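Side-chain contacts in TetR transcriptional regulator (PDB 3QBM), which probably binds DNA as a TetR-family transcriptional regulator, using a helix-turn-helix in its N-terminal three-helix bundle: residues A[10-15]-A[37-42]; A[32-37]-A[42-47]. All coordinates share one frame; numbering follows the deposited sequence. Where two conformers were deposited one is given.

Interaction 1 of 2, residues A[10-15]-A[37-42]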
ATOM      1  N   GLU A  10     -21.665 -17.216   7.888  1.00 35.00           N
ATOM      2  CA  GLU A  10     -20.408 -17.529   7.178  1.00 37.06           C
ATOM      3  C   GLU A  10     -20.443 -17.119   5.700  1.00 35.11           C
ATOM      4  O   GLU A  10     -19.497 -16.506   5.194  1.00 35.31           O
ATOM      5  CB  GLU A  10     -20.062 -19.024   7.273  1.00 39.17           C
ATOM      6  CG  GLU A  10     -19.549 -19.432   8.647  1.00 46.59           C
ATOM      7  CD  GLU A  10     -19.509 -20.945   8.883  1.00 57.93           C
ATOM      8  OE1 GLU A  10     -20.139 -21.728   8.122  1.00 55.26           O
ATOM      9  OE2 GLU A  10     -18.847 -21.341   9.871  1.00 62.48           O
ATOM     10  N   ARG A  11     -21.514 -17.486   5.012  1.00 33.62           N
ATOM     11  CA  ARG A  11     -21.695 -17.123   3.605  1.00 32.31           C
ATOM     12  C   ARG A  11     -21.767 -15.617   3.393  1.00 31.25           C
ATOM     13  O   ARG A  11     -21.166 -15.083   2.469  1.00 31.06           O
ATOM     14  CB  ARG A  11     -22.981 -17.740   3.042  1.00 34.82           C
ATOM     15  CG  ARG A  11     -23.034 -19.263   2.946  1.00 41.91           C
ATOM     16  CD  ARG A  11     -24.459 -19.693   2.547  1.00 45.27           C
ATOM     17  NE  ARG A  11     -24.513 -20.988   1.857  1.00 58.00           N
ATOM     18  CZ  ARG A  11     -24.636 -22.181   2.447  1.00 60.36           C
ATOM     19  NH1 ARG A  11     -24.749 -22.297   3.773  1.00 65.04           N
ATOM     20  NH2 ARG A  11     -24.653 -23.278   1.692  1.00 55.71           N
ATOM     21  N   VAL A  12     -22.521 -14.916   4.226  1.00 29.23           N
ATOM     22  CA  VAL A  12     -22.631 -13.477   4.053  1.00 28.91           C
ATOM     23  C   VAL A  12     -21.270 -12.817   4.266  1.00 27.38           C
ATOM     24  O   VAL A  12     -20.850 -12.020   3.453  1.00 25.83           O
ATOM     25  CB  VAL A  12     -23.697 -12.856   4.979  1.00 28.70           C
ATOM     26  CG1 VAL A  12     -23.725 -11.347   4.804  1.00 29.08           C
ATOM     27  CG2 VAL A  12     -25.066 -13.458   4.662  1.00 23.79           C
ATOM     28  N   VAL A  13     -20.593 -13.170   5.361  1.00 28.26           N
ATOM     29  CA  VAL A  13     -19.304 -12.583   5.689  1.00 29.17           C
ATOM     30  C   VAL A  13     -18.316 -12.814   4.551  1.00 24.79           C
ATOM     31  O   VAL A  13     -17.581 -11.900   4.177  1.00 26.90           O
ATOM     32  CB  VAL A  13     -18.734 -13.139   7.027  1.00 30.94           C
ATOM     33  CG1 VAL A  13     -17.286 -12.872   7.127  1.00 33.71           C
ATOM     34  CG2 VAL A  13     -19.473 -12.545   8.226  1.00 30.89           C
ATOM     35  N   ALA A  14     -18.307 -14.020   3.984  1.00 27.18           N
ATOM     36  CA  ALA A  14     -17.384 -14.353   2.872  1.00 25.80           C
ATOM     37  C   ALA A  14     -17.684 -13.492   1.636  1.00 25.01           C
ATOM     38  O   ALA A  14     -16.786 -12.954   1.001  1.00 24.62           O
ATOM     39  CB  ALA A  14     -17.430 -15.845   2.522  1.00 26.26           C
ATOM     40  N   GLN A  15     -18.948 -13.346   1.298  1.00 24.14           N
ATOM     41  CA  GLN A  15     -19.311 -12.500   0.147  1.00 22.85           C
ATOM     42  C   GLN A  15     -19.056 -11.005   0.401  1.00 23.74           C
ATOM     43  O   GLN A  15     -18.633 -10.269  -0.502  1.00 21.45           O
ATOM     44  CB  GLN A  15     -20.775 -12.708  -0.218  1.00 24.98           C
ATOM     45  CG  GLN A  15     -21.120 -14.156  -0.619  1.00 26.09           C
ATOM     46  CD  GLN A  15     -20.399 -14.608  -1.874  1.00 33.69           C
ATOM     47  OE1 GLN A  15     -20.113 -13.814  -2.776  1.00 28.86           O
ATOM     48  NE2 GLN A  15     -20.098 -15.900  -1.933  1.00 27.97           N
ATOM     49  N   THR A  37     -25.214 -12.256  -2.165  1.00 30.52           N
ATOM     50  CA  THR A  37     -25.613 -13.322  -1.245  1.00 28.56           C
ATOM     51  C   THR A  37     -26.970 -13.887  -1.635  1.00 30.28           C
ATOM     52  O   THR A  37     -27.345 -14.971  -1.179  1.00 31.11           O
ATOM     53  CB  THR A  37     -25.723 -12.802   0.203  1.00 27.13           C
ATOM     54  OG1 THR A  37     -26.703 -11.746   0.246  1.00 20.39           O
ATOM     55  CG2 THR A  37     -24.344 -12.294   0.722  1.00 27.61           C
ATOM     56  N   GLY A  38     -27.681 -13.160  -2.490  1.00 30.45           N
ATOM     57  CA  GLY A  38     -29.029 -13.511  -2.886  1.00 31.14           C
ATOM     58  C   GLY A  38     -29.997 -13.298  -1.733  1.00 32.91           C
ATOM     59  O   GLY A  38     -31.056 -13.891  -1.703  1.00 31.98           O
ATOM     60  N   LEU A  39     -29.635 -12.458  -0.766  1.00 30.21           N
ATOM     61  CA  LEU A  39     -30.501 -12.254   0.389  1.00 28.49           C
ATOM     62  C   LEU A  39     -31.122 -10.870   0.412  1.00 26.79           C
ATOM     63  O   LEU A  39     -30.592  -9.931  -0.142  1.00 26.63           O
ATOM     64  CB  LEU A  39     -29.720 -12.472   1.692  1.00 29.90           C
ATOM     65  CG  LEU A  39     -29.221 -13.850   2.126  1.00 29.60           C
ATOM     66  CD1 LEU A  39     -28.389 -13.698   3.376  1.00 30.63           C
ATOM     67  CD2 LEU A  39     -30.365 -14.861   2.389  1.00 29.99           C
ATOM     68  N   GLU A  40     -32.280 -10.771   1.047  1.00 26.24           N
ATOM     69  CA  GLU A  40     -32.934  -9.488   1.237  0.50 27.96           C
ATOM     70  C   GLU A  40     -32.200  -8.779   2.378  1.00 25.25           C
ATOM     71  O   GLU A  40     -31.501  -9.418   3.171  1.00 22.35           O
ATOM     72  CB  GLU A  40     -34.412  -9.672   1.598  0.50 27.71           C
ATOM     73  CG  GLU A  40     -35.244 -10.538   0.619  0.50 36.83           C
ATOM     74  CD  GLU A  40     -35.354  -9.956  -0.789  0.50 43.84           C
ATOM     75  OE1 GLU A  40     -34.568  -9.040  -1.138  0.50 37.84           O
ATOM     76  OE2 GLU A  40     -36.229 -10.437  -1.554  0.50 43.29           O
ATOM     77  N   LYS A  41     -32.367  -7.460   2.482  1.00 25.75           N
ATOM     78  CA  LYS A  41     -31.694  -6.690   3.514  1.00 24.00           C
ATOM     79  C   LYS A  41     -31.957  -7.275   4.894  1.00 24.45           C
ATOM     80  O   LYS A  41     -31.019  -7.467   5.664  1.00 22.75           O
ATOM     81  CB  LYS A  41     -32.150  -5.221   3.449  1.00 24.41           C
ATOM     82  CG  LYS A  41     -31.461  -4.331   4.445  1.00 24.32           C
ATOM     83  CD  LYS A  41     -32.176  -2.988   4.571  1.00 28.70           C
ATOM     84  CE  LYS A  41     -31.724  -1.940   3.604  1.00 26.19           C
ATOM     85  NZ  LYS A  41     -32.437  -0.665   3.914  1.00 18.76           N
ATOM     86  N   GLY A  42     -33.217  -7.614   5.170  1.00 23.65           N
ATOM     87  CA  GLY A  42     -33.638  -8.164   6.458  1.00 25.51           C
ATOM     88  C   GLY A  42     -33.024  -9.523   6.786  1.00 27.31           C
ATOM     89  O   GLY A  42     -32.902  -9.906   7.960  1.00 25.96           O
TER

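Interaction 2 of 2, residues A[32-37]-A[42-47]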
ATOM      1  N   ASP A  32     -25.351  -4.173  -2.892  1.00 24.39           N
ATOM      2  CA  ASP A  32     -24.323  -5.037  -3.540  1.00 23.32           C
ATOM      3  C   ASP A  32     -24.182  -6.337  -2.743  1.00 23.14           C
ATOM      4  O   ASP A  32     -24.117  -7.398  -3.314  1.00 27.42           O
ATOM      5  CB  ASP A  32     -22.940  -4.322  -3.623  1.00 24.77           C
ATOM      6  CG  ASP A  32     -22.997  -3.005  -4.418  1.00 28.09           C
ATOM      7  OD1 ASP A  32     -23.539  -3.039  -5.532  1.00 35.38           O
ATOM      8  OD2 ASP A  32     -22.529  -1.942  -3.945  1.00 29.51           O
ATOM      9  N   ILE A  33     -24.131  -6.240  -1.414  1.00 21.48           N
ATOM     10  CA  ILE A  33     -24.060  -7.408  -0.562  1.00 22.49           C
ATOM     11  C   ILE A  33     -25.315  -8.273  -0.783  1.00 22.97           C
ATOM     12  O   ILE A  33     -25.214  -9.471  -0.884  1.00 26.59           O
ATOM     13  CB  ILE A  33     -23.867  -6.992   0.932  1.00 22.10           C
ATOM     14  CG1 ILE A  33     -22.550  -6.204   1.107  1.00 25.15           C
ATOM     15  CG2 ILE A  33     -23.851  -8.202   1.843  1.00 24.80           C
ATOM     16  CD1 ILE A  33     -22.465  -5.446   2.428  1.00 25.47           C
HETATM   17  N   MSE A  34     -26.488  -7.654  -0.874  1.00 24.17           N
HETATM   18  CA  MSE A  34     -27.759  -8.374  -1.187  1.00 26.38           C
HETATM   19  C   MSE A  34     -27.616  -9.187  -2.490  1.00 28.94           C
HETATM   20  O   MSE A  34     -27.833 -10.397  -2.496  1.00 29.03           O
HETATM   21  CB  MSE A  34     -28.951  -7.388  -1.286  1.00 24.22           C
HETATM   22  CG  MSE A  34     -29.359  -6.774   0.069  1.00 24.82           C
HETATM   23 SE   MSE A  34     -30.452  -5.199  -0.103  0.75 22.44          SE
HETATM   24  CE  MSE A  34     -31.779  -6.002  -1.289  1.00 23.01           C
ATOM     25  N   ALA A  35     -27.203  -8.519  -3.566  1.00 27.69           N
ATOM     26  CA  ALA A  35     -27.015  -9.179  -4.876  1.00 31.35           C
ATOM     27  C   ALA A  35     -26.062 -10.372  -4.816  1.00 31.46           C
ATOM     28  O   ALA A  35     -26.356 -11.413  -5.379  1.00 36.08           O
ATOM     29  CB  ALA A  35     -26.510  -8.161  -5.929  1.00 29.19           C
ATOM     30  N   ALA A  36     -24.933 -10.227  -4.126  1.00 28.07           N
ATOM     31  CA  ALA A  36     -23.934 -11.292  -4.049  1.00 30.52           C
ATOM     32  C   ALA A  36     -24.350 -12.485  -3.160  1.00 33.27           C
ATOM     33  O   ALA A  36     -23.858 -13.586  -3.350  1.00 32.80           O
ATOM     34  CB  ALA A  36     -22.621 -10.732  -3.551  1.00 26.37           C
ATOM     35  N   THR A  37     -25.214 -12.256  -2.165  1.00 30.52           N
ATOM     36  CA  THR A  37     -25.613 -13.322  -1.245  1.00 28.56           C
ATOM     37  C   THR A  37     -26.970 -13.887  -1.635  1.00 30.28           C
ATOM     38  O   THR A  37     -27.345 -14.971  -1.179  1.00 31.11           O
ATOM     39  CB  THR A  37     -25.723 -12.802   0.203  1.00 27.13           C
ATOM     40  OG1 THR A  37     -26.703 -11.746   0.246  1.00 20.39           O
ATOM     41  CG2 THR A  37     -24.344 -12.294   0.722  1.00 27.61           C
ATOM     42  N   GLY A  42     -33.217  -7.614   5.170  1.00 23.65           N
ATOM     43  CA  GLY A  42     -33.638  -8.164   6.458  1.00 25.51           C
ATOM     44  C   GLY A  42     -33.024  -9.523   6.786  1.00 27.31           C
ATOM     45  O   GLY A  42     -32.902  -9.906   7.960  1.00 25.96           O
ATOM     46  N   GLY A  43     -32.673 -10.251   5.740  1.00 26.13           N
ATOM     47  CA  GLY A  43     -31.998 -11.547   5.883  1.00 30.40           C
ATOM     48  C   GLY A  43     -30.565 -11.361   6.356  1.00 29.62           C
ATOM     49  O   GLY A  43     -30.041 -12.179   7.139  1.00 34.17           O
ATOM     50  N   ILE A  44     -29.922 -10.293   5.882  1.00 25.02           N
ATOM     51  CA  ILE A  44     -28.571  -9.951   6.310  1.00 24.17           C
ATOM     52  C   ILE A  44     -28.559  -9.423   7.747  1.00 24.20           C
ATOM     53  O   ILE A  44     -27.767  -9.869   8.574  1.00 24.83           O
ATOM     54  CB  ILE A  44     -27.941  -8.898   5.373  1.00 23.01           C
ATOM     55  CG1 ILE A  44     -27.878  -9.441   3.932  1.00 27.50           C
ATOM     56  CG2 ILE A  44     -26.543  -8.467   5.882  1.00 19.52           C
ATOM     57  CD1 ILE A  44     -27.212  -8.531   2.981  1.00 26.59           C
ATOM     58  N   TYR A  45     -29.451  -8.492   8.061  1.00 22.55           N
ATOM     59  CA  TYR A  45     -29.426  -7.851   9.368  1.00 25.46           C
ATOM     60  C   TYR A  45     -30.135  -8.635  10.487  1.00 28.52           C
ATOM     61  O   TYR A  45     -30.166  -8.217  11.645  1.00 31.46           O
ATOM     62  CB  TYR A  45     -29.918  -6.403   9.233  1.00 26.27           C
ATOM     63  CG  TYR A  45     -28.957  -5.542   8.443  1.00 23.11           C
ATOM     64  CD1 TYR A  45     -27.576  -5.557   8.713  1.00 22.01           C
ATOM     65  CD2 TYR A  45     -29.402  -4.703   7.427  1.00 23.52           C
ATOM     66  CE1 TYR A  45     -26.699  -4.753   8.013  1.00 25.39           C
ATOM     67  CE2 TYR A  45     -28.513  -3.899   6.727  1.00 21.63           C
ATOM     68  CZ  TYR A  45     -27.175  -3.932   7.016  1.00 25.03           C
ATOM     69  OH  TYR A  45     -26.295  -3.141   6.301  1.00 26.23           O
ATOM     70  N   ARG A  46     -30.718  -9.767  10.134  1.00 31.95           N
ATOM     71  CA  ARG A  46     -31.105 -10.754  11.126  1.00 36.22           C
ATOM     72  C   ARG A  46     -29.792 -11.264  11.789  1.00 36.12           C
ATOM     73  O   ARG A  46     -29.736 -11.511  13.002  1.00 39.10           O
ATOM     74  CB  ARG A  46     -31.864 -11.886  10.420  1.00 39.73           C
ATOM     75  CG  ARG A  46     -32.014 -13.220  11.163  1.00 46.77           C
ATOM     76  CD  ARG A  46     -32.893 -13.136  12.395  1.00 52.73           C
ATOM     77  NE  ARG A  46     -33.464 -14.411  12.871  1.00 57.91           N
ATOM     78  CZ  ARG A  46     -32.931 -15.638  12.754  1.00 60.99           C
ATOM     79  NH1 ARG A  46     -31.744 -15.873  12.192  1.00 64.38           N
ATOM     80  NH2 ARG A  46     -33.608 -16.673  13.242  1.00 63.07           N
ATOM     81  N   HIS A  47     -28.733 -11.370  10.993  1.00 33.67           N
ATOM     82  CA  HIS A  47     -27.459 -11.935  11.466  1.00 32.81           C
ATOM     83  C   HIS A  47     -26.431 -10.919  11.922  1.00 35.17           C
ATOM     84  O   HIS A  47     -25.515 -11.276  12.663  1.00 35.47           O
ATOM     85  CB  HIS A  47     -26.872 -12.836  10.382  1.00 32.60           C
ATOM     86  CG  HIS A  47     -27.757 -13.998  10.070  1.00 36.44           C
ATOM     87  ND1 HIS A  47     -27.944 -15.046  10.952  1.00 44.46           N
ATOM     88  CD2 HIS A  47     -28.584 -14.234   9.024  1.00 40.95           C
ATOM     89  CE1 HIS A  47     -28.827 -15.889  10.447  1.00 42.10           C
ATOM     90  NE2 HIS A  47     -29.236 -15.417   9.281  1.00 43.93           N
TER

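Interaction 1 of 2, residues A[10-15]-A[37-42]
The predicted helix-turn-helix of this TetR-family protein packs the end of its first helix and its turn, through T37 and L39, against V12 and Q15 of helix 2-23. T37 lies level with V12, their CA atoms 6.1 Å apart, and has the largest share of the buried surface, reaching across with one methyl. T37 CG2 meets Q15 CB at 3.7 Å and approaches V12 CA at 3.9 Å, so it rests on the helix backbone as well as on side chains. V12 and Q15 are about one turn apart on helix 2-23, and the methyl lies over the strip between them. The T37 and Q15 side chains run past each other in opposite directions.

With chi1 at 60°, the threonine sends CG2 to helix 2-23 and turns OG1 back to its own backbone, where it meets the I33 carbonyl and accepts from L39 N at 3.2 Å. The latter bond, bent to 141°, closes an ST turn just as G38, with its phi of 71°, takes the chain out of the helix. An alanine here removes CG2 and OG1 together, and would probably open a gap over V12 and Q15 and cost the L39 amide this acceptor. Further along the turn, L39 reaches back to the same valine: its CD1 touches V12 CG2 at 3.6 Å, the two side chains crossing at a slant.

Interaction 2 of 2, residues A[32-37]-A[42-47]
T37 OG1, on a side chain that starts out toward I44, has several polar neighbours at the C-terminal end of helix 30-37. It lies 2.9 Å from I33 O, one turn back; M34 O is also near, 3.3 Å from T37 OG1, and L39 N is another neighbour. I33 O additionally accepts the T37 amide, with T37 N at 3.1 Å, so backbone and side chain of the threonine converge on one carbonyl.

Across the contact the chemistry turns apolar and centres on a single methyl. I44 is extended beyond CB (chi2 -176°), which carries CD1 out to helix 30-37 as the leading atom. I44 CD1 meets I33 CG2 at 3.6 Å and lies 4.0 Å from CG of M34, a selenomethionine, the I44 side chain crossing both at roughly a right angle. The T37 hydroxyl oxygen borders the same methyl more loosely, with OG1 4.3 Å from I44 CD1. The methyl thus faces residues one step and one turn apart on the helix.

These are the two helices of the predicted helix-turn-helix. By analogy with the family, helix 41-45 would be the recognition helix, and I44 is the residue through which it packs on helix 30-37 here. L54 of helix 51-74 touches both I33 and I44, while L19 of helix 2-23 covers I33 as well. On its other branch, I44 CG2 lies 4.2 Å above one face of the Y45 ring, displaced toward the rim.

Both interactions involve the predicted helix-turn-helix, and their centres are only about 4 Å apart. Interaction 1 fastens the motif to helix 2-23 through the end of helix 30-37 and the turn; of its four touching residues V12 alone is buried. Interaction 2 pairs the motif's own two helices and has two buried residues of four, I33 and I44, although it buries the smaller surface. T37 serves both, offering a methyl to one and a hydroxyl flank to the other. Each interface is apolar; the polar side-chain bonding nearest it is that of T37 OG1, close to where L39 N probably also bonds M34 O. L54 of helix 51-74 touches V12, I33 and I44, giving the two contacts a common neighbour.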